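Local atomic coordinates of ethyl acetate hydrolase (Pseudomonas veronii, PDB entry 5EFZ), a protein that hydrolyses ethyl acetate to ethanol and acetate, a step in the breakdown of short-chain methyl ketones such as 2-butanone. Residues A[45-50]-A[102-107]; A[146-151]-A[172-177]; A[296-301]-A[324-329]. One frame throughout, in Å; residues are numbered along the deposited sequence.

Contact 1. Residues A[45-50]-A[102-107]; sequences LLAVAV and GLSSSA. With EDO (1,2-ethanediol), chain G.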
ATOM      1  N   LEU A  45      -9.691  -0.696 -33.996  1.00 26.60           N
ATOM      2  CA  LEU A  45      -9.746  -2.151 -34.059  1.00 25.85           C
ATOM      3  C   LEU A  45      -9.901  -2.707 -32.652  1.00 25.46           C
ATOM      4  O   LEU A  45      -9.118  -2.395 -31.751  1.00 23.91           O
ATOM      5  CB  LEU A  45      -8.483  -2.720 -34.695  1.00 27.36           C
ATOM      6  CG  LEU A  45      -8.052  -2.210 -36.058  1.00 31.13           C
ATOM      7  CD1 LEU A  45      -6.875  -3.016 -36.539  1.00 33.48           C
ATOM      8  CD2 LEU A  45      -9.177  -2.287 -37.045  1.00 32.60           C
ATOM      9  N   LEU A  46     -10.926  -3.524 -32.453  1.00 23.66           N
ATOM     10  CA  LEU A  46     -11.117  -4.178 -31.180  1.00 22.04           C
ATOM     11  C   LEU A  46     -10.788  -5.651 -31.337  1.00 21.90           C
ATOM     12  O   LEU A  46     -11.305  -6.310 -32.254  1.00 22.37           O
ATOM     13  CB  LEU A  46     -12.568  -4.015 -30.689  1.00 21.98           C
ATOM     14  CG  LEU A  46     -13.031  -2.595 -30.382  1.00 22.02           C
ATOM     15  CD1 LEU A  46     -14.524  -2.654 -29.943  1.00 23.79           C
ATOM     16  CD2 LEU A  46     -12.136  -1.941 -29.282  1.00 18.83           C
ATOM     17  N   ALA A  47      -9.924  -6.146 -30.452  1.00 21.86           N
ATOM     18  CA  ALA A  47      -9.620  -7.573 -30.354  1.00 23.51           C
ATOM     19  C   ALA A  47     -10.675  -8.254 -29.487  1.00 22.24           C
ATOM     20  O   ALA A  47     -10.846  -7.900 -28.307  1.00 20.32           O
ATOM     21  CB  ALA A  47      -8.224  -7.798 -29.771  1.00 19.80           C
ATOM     22  N   VAL A  48     -11.373  -9.216 -30.081  1.00 20.84           N
ATOM     23  CA  VAL A  48     -12.556  -9.817 -29.469  1.00 21.71           C
ATOM     24  C   VAL A  48     -12.436 -11.339 -29.462  1.00 24.56           C
ATOM     25  O   VAL A  48     -12.121 -11.959 -30.480  1.00 25.23           O
ATOM     26  CB  VAL A  48     -13.865  -9.435 -30.236  1.00 28.06           C
ATOM     27  CG1 VAL A  48     -15.103 -10.006 -29.516  1.00 21.78           C
ATOM     28  CG2 VAL A  48     -13.991  -7.924 -30.426  1.00 28.22           C
ATOM     29  N   ALA A  49     -12.741 -11.955 -28.330  1.00 23.63           N
ATOM     30  CA  ALA A  49     -12.763 -13.416 -28.258  1.00 21.86           C
ATOM     31  C   ALA A  49     -14.183 -13.795 -27.895  1.00 22.23           C
ATOM     32  O   ALA A  49     -14.754 -13.200 -27.000  1.00 22.82           O
ATOM     33  CB  ALA A  49     -11.745 -13.943 -27.206  1.00 21.27           C
ATOM     34  N   VAL A  50     -14.770 -14.725 -28.639  1.00 23.60           N
ATOM     35  CA  VAL A  50     -16.141 -15.140 -28.382  1.00 24.24           C
ATOM     36  C   VAL A  50     -16.156 -16.577 -27.930  1.00 32.11           C
ATOM     37  O   VAL A  50     -15.566 -17.427 -28.588  1.00 29.76           O
ATOM     38  CB  VAL A  50     -17.006 -14.986 -29.647  1.00 25.50           C
ATOM     39  CG1 VAL A  50     -18.467 -15.420 -29.381  1.00 29.49           C
ATOM     40  CG2 VAL A  50     -16.881 -13.530 -30.170  1.00 26.71           C
ATOM     41  N   GLY A 102      -2.676  -3.401 -26.240  1.00 20.67           N
ATOM     42  CA  GLY A 102      -1.735  -4.083 -27.131  1.00 19.42           C
ATOM     43  C   GLY A 102      -2.351  -5.038 -28.142  1.00 19.96           C
ATOM     44  O   GLY A 102      -1.704  -5.394 -29.143  1.00 19.15           O
ATOM     45  N   LEU A 103      -3.590  -5.476 -27.892  1.00 17.67           N
ATOM     46  CA  LEU A 103      -4.310  -6.330 -28.849  1.00 18.35           C
ATOM     47  C   LEU A 103      -5.294  -5.503 -29.666  1.00 20.83           C
ATOM     48  O   LEU A 103      -5.254  -5.508 -30.902  1.00 21.21           O
ATOM     49  CB  LEU A 103      -5.035  -7.474 -28.128  1.00 19.74           C
ATOM     50  CG  LEU A 103      -4.109  -8.478 -27.409  1.00 21.63           C
ATOM     51  CD1 LEU A 103      -4.923  -9.637 -26.892  1.00 20.35           C
ATOM     52  CD2 LEU A 103      -2.972  -8.950 -28.322  1.00 22.65           C
ATOM     53  N   SER A 104      -6.180  -4.785 -28.985  1.00 19.92           N
ATOM     54  CA  SER A 104      -6.977  -3.761 -29.648  1.00 20.22           C
ATOM     55  C   SER A 104      -6.035  -2.604 -30.060  1.00 20.76           C
ATOM     56  O   SER A 104      -4.868  -2.592 -29.681  1.00 21.29           O
ATOM     57  CB  SER A 104      -8.086  -3.248 -28.717  1.00 19.35           C
ATOM     58  OG  SER A 104      -9.030  -4.285 -28.443  1.00 19.35           O
ATOM     59  N   SER A 105      -6.557  -1.633 -30.811  1.00 20.97           N
ATOM     60  CA  SER A 105      -5.767  -0.467 -31.226  1.00 23.79           C
ATOM     61  C   SER A 105      -5.071   0.150 -30.038  1.00 23.94           C
ATOM     62  O   SER A 105      -5.711   0.447 -29.048  1.00 21.47           O
ATOM     63  CB  SER A 105      -6.661   0.578 -31.895  1.00 21.32           C
ATOM     64  OG  SER A 105      -7.073   0.120 -33.162  1.00 23.65           O
ATOM     65  N   SER A 106      -3.759   0.347 -30.150  1.00 22.22           N
ATOM     66  CA  SER A 106      -2.931   0.758 -29.038  1.00 18.59           C
ATOM     67  C   SER A 106      -1.689   1.518 -29.531  1.00 18.82           C
ATOM     68  O   SER A 106      -1.390   1.529 -30.727  1.00 19.83           O
ATOM     69  CB  SER A 106      -2.473  -0.463 -28.218  1.00 18.63           C
ATOM     70  OG  SER A 106      -3.569  -1.277 -27.807  1.00 20.52           O
ATOM     71  N   ALA A 107      -0.981   2.142 -28.606  1.00 17.41           N
ATOM     72  CA  ALA A 107       0.289   2.819 -28.931  1.00 17.53           C
ATOM     73  C   ALA A 107       1.228   1.868 -29.677  1.00 21.35           C
ATOM     74  O   ALA A 107       1.967   2.274 -30.581  1.00 19.89           O
ATOM     75  CB  ALA A 107       0.978   3.339 -27.619  1.00 18.12           C
TER
HETATM   76  C1  EDO G 401      -1.247  -7.229 -32.152  1.00 51.26           C
HETATM   77  O1  EDO G 401      -1.937  -8.486 -32.267  1.00 50.45           O
HETATM   78  C2  EDO G 401      -2.014  -6.147 -32.901  1.00 51.99           C
HETATM   79  O2  EDO G 401      -3.418  -6.283 -32.623  1.00 48.89           O

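Contact 2. Residues A[146-151]-A[172-177]; sequences LVVGGS and AAIAGT. With ACT (acetate ion), chain O.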
ATOM      1  N   LEU A 146     -25.649  -9.933 -19.033  1.00 17.81           N
ATOM      2  CA  LEU A 146     -24.742  -9.606 -17.924  1.00 16.11           C
ATOM      3  C   LEU A 146     -23.554  -8.858 -18.495  1.00 18.40           C
ATOM      4  O   LEU A 146     -23.090  -9.208 -19.583  1.00 18.30           O
ATOM      5  CB  LEU A 146     -24.257 -10.884 -17.203  1.00 16.51           C
ATOM      6  CG  LEU A 146     -23.138 -10.701 -16.165  1.00 18.05           C
ATOM      7  CD1 LEU A 146     -23.726  -9.897 -14.963  1.00 16.12           C
ATOM      8  CD2 LEU A 146     -22.666 -12.078 -15.682  1.00 18.29           C
ATOM      9  N   VAL A 147     -23.138  -7.789 -17.810  1.00 15.34           N
ATOM     10  CA  VAL A 147     -21.822  -7.206 -17.989  1.00 14.89           C
ATOM     11  C   VAL A 147     -21.034  -7.510 -16.707  1.00 17.14           C
ATOM     12  O   VAL A 147     -21.512  -7.257 -15.607  1.00 17.87           O
ATOM     13  CB  VAL A 147     -21.882  -5.709 -18.238  1.00 15.79           C
ATOM     14  CG1 VAL A 147     -20.460  -5.171 -18.438  1.00 18.53           C
ATOM     15  CG2 VAL A 147     -22.732  -5.413 -19.521  1.00 19.33           C
ATOM     16  N   VAL A 148     -19.859  -8.107 -16.843  1.00 14.16           N
ATOM     17  CA  VAL A 148     -19.066  -8.454 -15.660  1.00 15.42           C
ATOM     18  C   VAL A 148     -17.586  -8.213 -15.927  1.00 16.74           C
ATOM     19  O   VAL A 148     -17.056  -8.600 -16.975  1.00 16.87           O
ATOM     20  CB  VAL A 148     -19.306  -9.946 -15.219  1.00 21.04           C
ATOM     21  CG1 VAL A 148     -19.077 -10.942 -16.400  1.00 19.27           C
ATOM     22  CG2 VAL A 148     -18.444 -10.317 -13.955  1.00 18.08           C
ATOM     23  N   GLY A 149     -16.910  -7.582 -14.964  1.00 14.52           N
ATOM     24  CA  GLY A 149     -15.472  -7.397 -15.095  1.00 14.31           C
ATOM     25  C   GLY A 149     -14.872  -7.070 -13.751  1.00 16.89           C
ATOM     26  O   GLY A 149     -15.601  -6.736 -12.813  1.00 16.35           O
ATOM     27  N   GLY A 150     -13.549  -7.176 -13.658  1.00 15.02           N
ATOM     28  CA  GLY A 150     -12.857  -6.886 -12.416  1.00 15.84           C
ATOM     29  C   GLY A 150     -11.927  -5.707 -12.603  1.00 16.24           C
ATOM     30  O   GLY A 150     -11.330  -5.544 -13.668  1.00 17.54           O
ATOM     31  N   SER A 151     -11.842  -4.904 -11.555  1.00 14.78           N
ATOM     32  CA  SER A 151     -11.004  -3.694 -11.486  1.00 17.36           C
ATOM     33  C   SER A 151     -11.285  -2.731 -12.654  1.00 16.71           C
ATOM     34  O   SER A 151     -12.368  -2.162 -12.685  1.00 17.02           O
ATOM     35  CB  SER A 151      -9.536  -4.061 -11.410  1.00 20.36           C
ATOM     36  OG  SER A 151      -8.808  -2.911 -10.991  1.00 22.08           O
ATOM     37  N   ALA A 172     -22.183  -7.071 -12.829  1.00 16.59           N
ATOM     38  CA  ALA A 172     -21.378  -7.554 -11.722  1.00 16.66           C
ATOM     39  C   ALA A 172     -20.047  -6.818 -11.739  1.00 17.92           C
ATOM     40  O   ALA A 172     -19.196  -7.007 -12.643  1.00 17.17           O
ATOM     41  CB  ALA A 172     -21.177  -9.082 -11.792  1.00 18.24           C
ATOM     42  N   ALA A 173     -19.864  -5.977 -10.724  1.00 15.59           N
ATOM     43  CA  ALA A 173     -18.658  -5.146 -10.615  1.00 15.85           C
ATOM     44  C   ALA A 173     -17.749  -5.714  -9.562  1.00 16.33           C
ATOM     45  O   ALA A 173     -18.008  -5.555  -8.358  1.00 18.75           O
ATOM     46  CB  ALA A 173     -19.013  -3.708 -10.288  1.00 17.03           C
ATOM     47  N   ILE A 174     -16.715  -6.426 -10.008  1.00 15.63           N
ATOM     48  CA  ILE A 174     -15.788  -7.091  -9.091  1.00 15.66           C
ATOM     49  C   ILE A 174     -14.551  -6.231  -8.842  1.00 16.97           C
ATOM     50  O   ILE A 174     -13.881  -5.823  -9.798  1.00 18.91           O
ATOM     51  CB  ILE A 174     -15.334  -8.433  -9.638  1.00 17.23           C
ATOM     52  CG1 ILE A 174     -16.549  -9.317 -10.040  1.00 18.72           C
ATOM     53  CG2 ILE A 174     -14.471  -9.144  -8.606  1.00 15.76           C
ATOM     54  CD1 ILE A 174     -16.156 -10.438 -11.002  1.00 18.39           C
ATOM     55  N   ALA A 175     -14.276  -5.940  -7.566  1.00 13.31           N
ATOM     56  CA  ALA A 175     -13.057  -5.266  -7.172  1.00 16.71           C
ATOM     57  C   ALA A 175     -12.788  -3.986  -7.995  1.00 17.49           C
ATOM     58  O   ALA A 175     -11.692  -3.780  -8.525  1.00 16.38           O
ATOM     59  CB  ALA A 175     -11.883  -6.251  -7.274  1.00 15.35           C
ATOM     60  N   GLY A 176     -13.771  -3.101  -8.051  1.00 15.47           N
ATOM     61  CA  GLY A 176     -13.554  -1.825  -8.715  1.00 16.31           C
ATOM     62  C   GLY A 176     -14.660  -0.841  -8.368  1.00 19.12           C
ATOM     63  O   GLY A 176     -15.706  -1.224  -7.814  1.00 20.72           O
ATOM     64  N   THR A 177     -14.443   0.437  -8.679  1.00 16.86           N
ATOM     65  CA  THR A 177     -15.430   1.468  -8.327  1.00 15.86           C
ATOM     66  C   THR A 177     -15.951   2.204  -9.553  1.00 17.38           C
ATOM     67  O   THR A 177     -15.373   2.138 -10.662  1.00 17.13           O
ATOM     68  CB  THR A 177     -14.831   2.514  -7.368  1.00 19.62           C
ATOM     69  OG1 THR A 177     -13.624   3.005  -7.947  1.00 18.90           O
ATOM     70  CG2 THR A 177     -14.491   1.900  -5.997  1.00 19.88           C
TER
HETATM   71  C   ACT O 409      -6.570  -4.181 -12.659  1.00 27.32           C
HETATM   72  O   ACT O 409      -6.520  -3.702 -11.491  1.00 26.49           O
HETATM   73  OXT ACT O 409      -7.340  -3.604 -13.499  1.00 25.91           O
HETATM   74  CH3 ACT O 409      -5.774  -5.392 -13.008  1.00 23.64           C

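Contact 3. Residues A[296-301]-A[324-329]; sequences KTYVMP and EFRPLR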
ATOM      1  N   LYS A 296     -29.906  -5.201 -12.694  1.00 20.68           N
ATOM      2  CA  LYS A 296     -29.714  -5.908 -11.419  1.00 19.22           C
ATOM      3  C   LYS A 296     -28.239  -6.005 -11.167  1.00 18.49           C
ATOM      4  O   LYS A 296     -27.503  -6.651 -11.935  1.00 19.71           O
ATOM      5  CB  LYS A 296     -30.364  -7.305 -11.456  1.00 21.67           C
ATOM      6  CG  LYS A 296     -30.284  -8.107 -10.129  1.00 33.92           C
ATOM      7  CD  LYS A 296     -31.056  -7.397  -9.027  1.00 37.33           C
ATOM      8  CE  LYS A 296     -30.884  -8.071  -7.652  1.00 41.78           C
ATOM      9  NZ  LYS A 296     -31.536  -7.296  -6.535  1.00 41.11           N
ATOM     10  N   THR A 297     -27.764  -5.362 -10.098  1.00 18.56           N
ATOM     11  CA  THR A 297     -26.320  -5.197  -9.921  1.00 18.45           C
ATOM     12  C   THR A 297     -25.760  -5.796  -8.621  1.00 16.84           C
ATOM     13  O   THR A 297     -26.291  -5.534  -7.543  1.00 20.83           O
ATOM     14  CB  THR A 297     -25.952  -3.685  -9.945  1.00 22.76           C
ATOM     15  OG1 THR A 297     -26.463  -3.098 -11.144  1.00 22.33           O
ATOM     16  CG2 THR A 297     -24.444  -3.480  -9.874  1.00 22.79           C
ATOM     17  N   TYR A 298     -24.710  -6.609  -8.748  1.00 18.22           N
ATOM     18  CA  TYR A 298     -23.927  -7.104  -7.603  1.00 18.14           C
ATOM     19  C   TYR A 298     -22.614  -6.318  -7.515  1.00 18.35           C
ATOM     20  O   TYR A 298     -21.839  -6.252  -8.489  1.00 18.87           O
ATOM     21  CB  TYR A 298     -23.602  -8.608  -7.743  1.00 17.65           C
ATOM     22  CG  TYR A 298     -24.742  -9.558  -7.453  1.00 17.27           C
ATOM     23  CD1 TYR A 298     -26.028  -9.091  -7.211  1.00 18.31           C
ATOM     24  CD2 TYR A 298     -24.530 -10.932  -7.443  1.00 19.35           C
ATOM     25  CE1 TYR A 298     -27.083  -9.983  -6.963  1.00 22.55           C
ATOM     26  CE2 TYR A 298     -25.573 -11.830  -7.195  1.00 20.95           C
ATOM     27  CZ  TYR A 298     -26.828 -11.347  -6.958  1.00 23.70           C
ATOM     28  OH  TYR A 298     -27.846 -12.229  -6.715  1.00 25.33           O
ATOM     29  N   VAL A 299     -22.376  -5.712  -6.350  1.00 18.08           N
ATOM     30  CA  VAL A 299     -21.148  -4.976  -6.082  1.00 17.12           C
ATOM     31  C   VAL A 299     -20.282  -5.893  -5.227  1.00 18.09           C
ATOM     32  O   VAL A 299     -20.704  -6.298  -4.127  1.00 17.18           O
ATOM     33  CB  VAL A 299     -21.431  -3.649  -5.334  1.00 16.76           C
ATOM     34  CG1 VAL A 299     -20.097  -2.910  -5.002  1.00 14.40           C
ATOM     35  CG2 VAL A 299     -22.404  -2.759  -6.136  1.00 17.69           C
ATOM     36  N   MET A 300     -19.131  -6.277  -5.763  1.00 17.90           N
ATOM     37  CA  MET A 300     -18.342  -7.368  -5.176  1.00 18.24           C
ATOM     38  C   MET A 300     -16.877  -6.993  -4.988  1.00 15.37           C
ATOM     39  O   MET A 300     -16.010  -7.441  -5.728  1.00 16.85           O
ATOM     40  CB  MET A 300     -18.480  -8.641  -6.056  1.00 17.12           C
ATOM     41  CG  MET A 300     -19.980  -9.058  -6.231  1.00 16.97           C
ATOM     42  SD  MET A 300     -20.149 -10.567  -7.203  1.00 25.87           S
ATOM     43  CE  MET A 300     -19.434 -11.744  -6.128  1.00 36.80           C
ATOM     44  N   PRO A 301     -16.597  -6.187  -3.958  1.00 15.07           N
ATOM     45  CA  PRO A 301     -15.182  -5.960  -3.635  1.00 14.83           C
ATOM     46  C   PRO A 301     -14.536  -7.244  -3.102  1.00 17.18           C
ATOM     47  O   PRO A 301     -15.262  -8.140  -2.671  1.00 19.37           O
ATOM     48  CB  PRO A 301     -15.240  -4.899  -2.532  1.00 13.32           C
ATOM     49  CG  PRO A 301     -16.591  -5.184  -1.818  1.00 18.18           C
ATOM     50  CD  PRO A 301     -17.515  -5.557  -2.988  1.00 16.60           C
ATOM     51  N   GLU A 324     -27.124  -5.296  -4.753  1.00 21.60           N
ATOM     52  CA  GLU A 324     -26.768  -6.080  -3.566  1.00 19.93           C
ATOM     53  C   GLU A 324     -25.285  -5.985  -3.336  1.00 22.24           C
ATOM     54  O   GLU A 324     -24.518  -5.955  -4.283  1.00 20.99           O
ATOM     55  CB  GLU A 324     -27.171  -7.541  -3.711  1.00 20.92           C
ATOM     56  CG  GLU A 324     -28.673  -7.683  -3.911  1.00 29.86           C
ATOM     57  CD  GLU A 324     -29.154  -9.109  -3.885  1.00 36.19           C
ATOM     58  OE1 GLU A 324     -28.438  -9.968  -3.341  1.00 37.81           O
ATOM     59  OE2 GLU A 324     -30.263  -9.376  -4.414  1.00 42.09           O
ATOM     60  N   PHE A 325     -24.897  -5.966  -2.072  1.00 19.80           N
ATOM     61  CA  PHE A 325     -23.487  -5.901  -1.701  1.00 20.75           C
ATOM     62  C   PHE A 325     -23.013  -7.307  -1.345  1.00 19.91           C
ATOM     63  O   PHE A 325     -23.523  -7.929  -0.398  1.00 20.39           O
ATOM     64  CB  PHE A 325     -23.312  -4.923  -0.523  1.00 20.94           C
ATOM     65  CG  PHE A 325     -21.876  -4.619  -0.181  1.00 22.96           C
ATOM     66  CD1 PHE A 325     -21.065  -3.977  -1.099  1.00 23.97           C
ATOM     67  CD2 PHE A 325     -21.358  -4.944   1.080  1.00 23.92           C
ATOM     68  CE1 PHE A 325     -19.730  -3.661  -0.780  1.00 23.86           C
ATOM     69  CE2 PHE A 325     -20.013  -4.639   1.410  1.00 24.07           C
ATOM     70  CZ  PHE A 325     -19.206  -4.004   0.457  1.00 19.48           C
ATOM     71  N   ARG A 326     -22.125  -7.856  -2.163  1.00 20.14           N
ATOM     72  CA  ARG A 326     -21.640  -9.222  -1.974  1.00 22.76           C
ATOM     73  C   ARG A 326     -20.105  -9.311  -2.031  1.00 17.95           C
ATOM     74  O   ARG A 326     -19.546  -9.717  -3.035  1.00 18.77           O
ATOM     75  CB  ARG A 326     -22.254 -10.134  -3.028  1.00 25.23           C
ATOM     76  CG  ARG A 326     -23.754 -10.403  -2.733  1.00 25.27           C
ATOM     77  CD  ARG A 326     -24.478 -11.010  -3.879  1.00 27.08           C
ATOM     78  NE  ARG A 326     -25.877 -11.330  -3.552  1.00 30.29           N
ATOM     79  CZ  ARG A 326     -26.405 -12.544  -3.616  1.00 30.98           C
ATOM     80  NH1 ARG A 326     -25.646 -13.565  -3.962  1.00 32.59           N
ATOM     81  NH2 ARG A 326     -27.692 -12.742  -3.329  1.00 30.87           N
ATOM     82  N   PRO A 327     -19.445  -8.954  -0.933  1.00 19.83           N
ATOM     83  CA  PRO A 327     -17.970  -8.995  -0.954  1.00 18.35           C
ATOM     84  C   PRO A 327     -17.471 -10.429  -1.158  1.00 17.82           C
ATOM     85  O   PRO A 327     -18.091 -11.368  -0.620  1.00 20.50           O
ATOM     86  CB  PRO A 327     -17.567  -8.490   0.438  1.00 20.64           C
ATOM     87  CG  PRO A 327     -18.788  -7.872   1.016  1.00 26.52           C
ATOM     88  CD  PRO A 327     -19.973  -8.575   0.383  1.00 24.63           C
ATOM     89  N   LEU A 328     -16.360 -10.569  -1.876  1.00 15.97           N
ATOM     90  CA  LEU A 328     -15.665 -11.837  -2.036  1.00 17.02           C
ATOM     91  C   LEU A 328     -14.641 -11.959  -0.912  1.00 20.53           C
ATOM     92  O   LEU A 328     -13.842 -11.045  -0.712  1.00 22.71           O
ATOM     93  CB  LEU A 328     -14.959 -11.894  -3.390  1.00 18.21           C
ATOM     94  CG  LEU A 328     -15.938 -11.840  -4.566  1.00 18.49           C
ATOM     95  CD1 LEU A 328     -15.142 -11.694  -5.833  1.00 17.94           C
ATOM     96  CD2 LEU A 328     -16.751 -13.142  -4.607  1.00 19.12           C
ATOM     97  N   ARG A 329     -14.636 -13.073  -0.199  1.00 19.13           N
ATOM     98  CA  ARG A 329     -13.748 -13.189   0.967  1.00 20.96           C
ATOM     99  C   ARG A 329     -12.449 -13.797   0.467  1.00 21.05           C
ATOM    100  O   ARG A 329     -12.435 -14.966   0.062  1.00 21.00           O
ATOM    101  CB  ARG A 329     -14.373 -14.072   2.061  1.00 24.88           C
ATOM    102  CG  ARG A 329     -15.631 -13.466   2.667  1.00 29.72           C
ATOM    103  CD  ARG A 329     -16.482 -14.460   3.455  1.00 37.03           C
ATOM    104  NE  ARG A 329     -17.598 -13.711   4.025  1.00 39.81           N
ATOM    105  CZ  ARG A 329     -17.769 -13.457   5.321  1.00 42.25           C
ATOM    106  NH1 ARG A 329     -16.950 -13.971   6.222  1.00 42.34           N
ATOM    107  NH2 ARG A 329     -18.799 -12.722   5.714  1.00 43.80           N
TER
HETATM  108  O   HOH W   1     -30.287 -11.478  -5.952  1.00 33.36           O

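Contact 1. Residues A[45-50]-A[102-107]
The flat groups joining Leu45 and Ser105 are peptide units rather than rings: Ser105 N lies in the plane of the Leu45 carbonyl and donates to Leu45 O at 2.8 Å. Ser105 answers in the reverse direction with its side chain, OG accepting from Leu45 N at 2.9 Å (N-H...O 165°), and the residue pair is therefore closed by two bonds. On the neighbouring Ser104 carbonyl, the donor Ser106 OG stands above the carbonyl plane, 45° out of it. Ser104 OG swings away from its own carbonyl carbon (chi1 -66°) and reaches the strand, where it accepts from Ala47 N at 2.9 Å while also bonding to Asn97 O. Replacing Ser104 by an alanine would remove both bonds, and Ala47 N would probably be left without its acceptor inside the buried contact. Between the two segments, the apolar contact is Ala47 CB against Leu103 CB, 3.6 Å apart. A 1,2-ethanediol, probably from the crystallisation liquor, donates from O2 to Leu103 O. Strand 45-51 runs between strands 26-29 and 92-96 of the sheet, with Leu46 and Val48 packing on helix 124-139; the 102-107 loop, which follows strand 92-96, reaches helix 263-274 through Ser106 and Ala107.

Contact 2. Residues A[146-151]-A[172-177]
Strands 146-150 and 170-174 are the two parallel strands of a beta-alpha-beta crossover, and Val147 to Ser151 are laced to Ala172 and Ile174 by a ladder of backbone bonds. The short axes run 5.0 Å apart with an angle of only 1°. Ala172 N donates to Val147 O and Ile174 N to Gly149 O, whereas the return bond from Gly149 N to Ala172 O is weak at 3.3 Å; beyond the strand, Ser151 N donates to Ile174 O at 2.8 Å. The face bearing Val148, Ala172 and Ile174 is apolar: Val148 CG2, placed opposite the backbone N, meets both Ala172 CB and Ile174 CD1 at 3.7 Å. Helix 342-356 covers this face through Leu348, Leu352 and Leu355, and helix 152-163 lies against Ala173 on the other. Gly149 and Ser151 fit the Gly-X-Ser-X-Gly pattern of a nucleophile elbow, the sharp turn from strand to helix, as in other alpha/beta hydrolases; the positive phi of Ser151 (54°) fits its strain. Gly150 brings its CA to 3.0 Å from Ile174 O, a CA-H...O contact on the approach to this turn. Ser151, the inferred nucleophile, has OG beside a bound acetate that also bonds to His334 NE2, Tyr68 N and Met152 N, the two backbone donors being consistent with an oxyanion hole.

Contact 3. Residues A[296-301]-A[324-329]
Tyr298 and Arg326 meet flat on flat: the guanidinium lies over one face of the phenol, planes 11° apart and centres 4.2 Å apart, with Tyr298 OH above the middle of the guanidinium. Farther back along the same side chain, Arg326 CD rests on that ring face, 3.6 Å from the centroid of the Tyr298 ring, a CH-pi contact. Rotation of the guanidinium is fixed by Glu324, whose OE1 sits at its edge, in plane, and takes bonds from NE and NH2 of Arg326, each 2.9 Å long. NH2 also forms a salt bridge to Glu354 and NH1 a hydrogen bond to His351, both of helix 342-356.

The tightest contact is Met300 CE on Leu328 CD2, at 3.4 Å closer than ordinary van der Waals contact, the Met300 chain being bent at its last torsion (chi3 67°). Close packing continues beside it, where Pro301 CG reaches Phe325 CE1 at 3.6 Å, the two side chains crossing at about a right angle. By contrast, the Lys296 end is partly exposed and held more loosely. A bend at chi2 (64°) carries Lys296 NZ to Glu324 OE2, but this salt bridge is long and weak at 3.2 Å; NZ also bonds to Asn322 O. A water fills in here, donating to Glu324 OE2 at 2.6 Å and lying at the edge of the Tyr298 ring, bonded to OH.

Four backbone bonds join the chains, beginning with Glu324 N to Thr297 O in parallel pairing and ending with Leu328 N to Pro301 O, past the short strand 324-325. Strand 296-300, helix 310-317 and strand 324-325 form a beta-alpha-beta unit at the sheet margin of the alpha/beta hydrolase fold, and the loops after the two strands carry the inferred catalytic residues Asp305 and His334.

All three contacts reach one mixed sheet, and they follow each other along the chain. Contacts 2 and 3 adjoin, with centres about 9 Å apart: Met300 N and Ala173 O, at 2.9 Å, probably form a hydrogen bond, as do Met300 O and Ala175 N at the same length, while Ile174 CG2 packs on Leu328 CD1. Contact 1 is remote, its centre about 20 Å from that of contact 2 and about 29 Å from that of contact 3, which lies on the opposite side of the chain's centre. Contact 2 holds the inferred nucleophile Ser151, whose side chain is about 3 Å from that of His334; the Pro301 side chain of contact 3 comes within about 6 Å of that of Asp305.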